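Local coordinates for polymerase nucleotidyl transferase domain-containing protein (Archaeoglobus fulgidus, PDB 1YLQ), which probably acts as a nucleotidyltransferase, though its substrate and exact reaction are not established, at residues A[6-11]-A[17-22]. Sequence-based numbering, arbitrary orientation.
Sequences EIKEIT and DAEIYL
I20 reaches from the strand to the helix and ends between K8 and T11, which lie one turn apart on the helix. Its terminal methyl CD1 lies 3.5 Å from K8 CD, a tight carbon contact, and 3.9 Å from T11 CG2. The nearly extended CG1-CD1 arm (chi2 154°) carries that methyl to the helix, where I20 and T11 meet tip to tip. K8 approaches at a slant: its chain bends at CG and again near its end, so that CD touches I20 CD1 and NZ, still beside the methyl, turns toward A18 O and E19. K8 NZ is 4.4 Å from E19 OE1, too far for a salt bridge but close enough that some attraction is likely, although K12 brings a like charge near. A lysine suits this border, greasy along its length and charged at its end.

Closer to the turn, T11 points CG2 at A18, the methyl standing 3.7 Å from A18 CB. The small alanine suits this end, where the helix and the chain lie closest together. T11 can sit in a buried place because its hydroxyl bonds back to the helix: OG1 gives a 2.7 Å hydrogen bond to I7 O, which also accepts from T11 N on the opposite face of its carbonyl plane. That bond fixes the rotation that turns CG2 to the strand.

This is the first helix-strand unit of the nucleotidyltransferase domain, the axes of helix 6-11 and strand 19-22 nearly antiparallel at 154°. The helix lies against one face of the mixed sheet, in which strand 19-23 is an inner strand, hydrogen-bonded to 38-43 and the 90-91 region. T11 and A18 both touch I42, I20 touches V40, I7 extends the apolar core to F69 and F71, and F56 of helix 50-63 packs against T11.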
# COMPACT_ATOMS: atom_id res chain seq x y z
N GLU A 6 -6.90 -3.15 9.83
CA GLU A 6 -6.34 -4.14 10.73
C GLU A 6 -5.17 -3.56 11.53
O GLU A 6 -5.13 -3.77 12.70
CB GLU A 6 -5.83 -5.34 9.96
CG GLU A 6 -6.38 -6.68 10.37
CD GLU A 6 -6.52 -7.67 9.18
OE1 GLU A 6 -5.76 -7.56 8.18
OE2 GLU A 6 -7.40 -8.56 9.25
N ILE A 7 -4.22 -2.89 10.87
CA ILE A 7 -3.16 -2.12 11.57
C ILE A 7 -3.73 -1.17 12.68
O ILE A 7 -3.21 -1.13 13.81
CB ILE A 7 -2.27 -1.33 10.54
CG1 ILE A 7 -1.58 -2.34 9.57
CG2 ILE A 7 -1.29 -0.37 11.25
CD1 ILE A 7 -0.83 -1.75 8.35
N LYS A 8 -4.75 -0.38 12.36
CA LYS A 8 -5.25 0.60 13.35
C LYS A 8 -5.82 -0.23 14.50
O LYS A 8 -5.64 0.10 15.67
CB LYS A 8 -6.29 1.55 12.72
CG LYS A 8 -6.75 2.82 13.56
CD LYS A 8 -5.89 4.10 13.22
CE LYS A 8 -6.12 5.34 14.18
NZ LYS A 8 -4.90 5.81 14.98
N GLU A 9 -6.50 -1.33 14.19
CA GLU A 9 -7.15 -2.10 15.26
C GLU A 9 -6.21 -2.80 16.23
O GLU A 9 -6.37 -2.64 17.44
CB GLU A 9 -8.24 -3.01 14.74
CG GLU A 9 -9.48 -2.17 14.39
CD GLU A 9 -9.75 -1.02 15.40
OE1 GLU A 9 -10.37 -1.26 16.48
OE2 GLU A 9 -9.34 0.13 15.13
N ILE A 10 -5.23 -3.52 15.70
CA ILE A 10 -4.15 -4.13 16.48
C ILE A 10 -3.44 -3.05 17.31
O ILE A 10 -3.14 -3.26 18.49
CB ILE A 10 -3.13 -4.84 15.53
CG1 ILE A 10 -3.81 -6.06 14.89
CG2 ILE A 10 -1.79 -5.18 16.27
CD1 ILE A 10 -3.21 -6.49 13.55
N THR A 11 -3.17 -1.90 16.70
CA THR A 11 -2.35 -0.88 17.34
C THR A 11 -3.13 -0.34 18.56
O THR A 11 -2.63 -0.34 19.70
CB THR A 11 -2.04 0.28 16.36
OG1 THR A 11 -1.21 -0.20 15.31
CG2 THR A 11 -1.37 1.51 17.08
N ASP A 17 -3.05 5.25 23.00
CA ASP A 17 -2.74 6.63 22.61
C ASP A 17 -1.91 6.73 21.34
O ASP A 17 -1.48 7.84 20.97
CB ASP A 17 -2.07 7.42 23.77
CG ASP A 17 -0.58 7.00 24.02
OD1 ASP A 17 0.02 6.19 23.29
OD2 ASP A 17 0.02 7.49 25.00
N ALA A 18 -1.64 5.61 20.68
CA ALA A 18 -0.73 5.66 19.56
C ALA A 18 -1.28 6.43 18.37
O ALA A 18 -2.52 6.50 18.11
CB ALA A 18 -0.17 4.27 19.17
N GLU A 19 -0.37 7.09 17.66
CA GLU A 19 -0.74 7.75 16.44
C GLU A 19 -0.07 7.06 15.29
O GLU A 19 1.03 6.50 15.45
CB GLU A 19 -0.39 9.23 16.46
CG GLU A 19 -1.24 10.05 17.48
CD GLU A 19 -2.65 10.46 16.95
OE1 GLU A 19 -3.35 9.71 16.19
OE2 GLU A 19 -3.07 11.56 17.33
N ILE A 20 -0.77 6.99 14.16
CA ILE A 20 -0.23 6.27 13.02
C ILE A 20 -0.09 7.21 11.85
O ILE A 20 -1.05 7.90 11.48
CB ILE A 20 -1.11 5.03 12.63
CG1 ILE A 20 -1.26 4.09 13.83
CG2 ILE A 20 -0.54 4.33 11.36
CD1 ILE A 20 -2.55 3.24 13.77
N TYR A 21 1.10 7.19 11.26
CA TYR A 21 1.37 7.99 10.08
C TYR A 21 1.82 7.12 8.92
O TYR A 21 2.65 6.21 9.12
CB TYR A 21 2.52 8.93 10.43
CG TYR A 21 2.25 9.78 11.62
CD1 TYR A 21 1.58 10.99 11.49
CD2 TYR A 21 2.66 9.38 12.90
CE1 TYR A 21 1.35 11.81 12.58
CE2 TYR A 21 2.37 10.18 14.04
CZ TYR A 21 1.75 11.41 13.84
OH TYR A 21 1.47 12.22 14.93
N LEU A 22 1.37 7.46 7.71
CA LEU A 22 1.73 6.73 6.47
C LEU A 22 2.68 7.56 5.61
O LEU A 22 2.51 8.76 5.45
CB LEU A 22 0.45 6.39 5.66
CG LEU A 22 -0.59 5.47 6.34
CD1 LEU A 22 -1.77 5.09 5.32
CD2 LEU A 22 0.10 4.17 6.86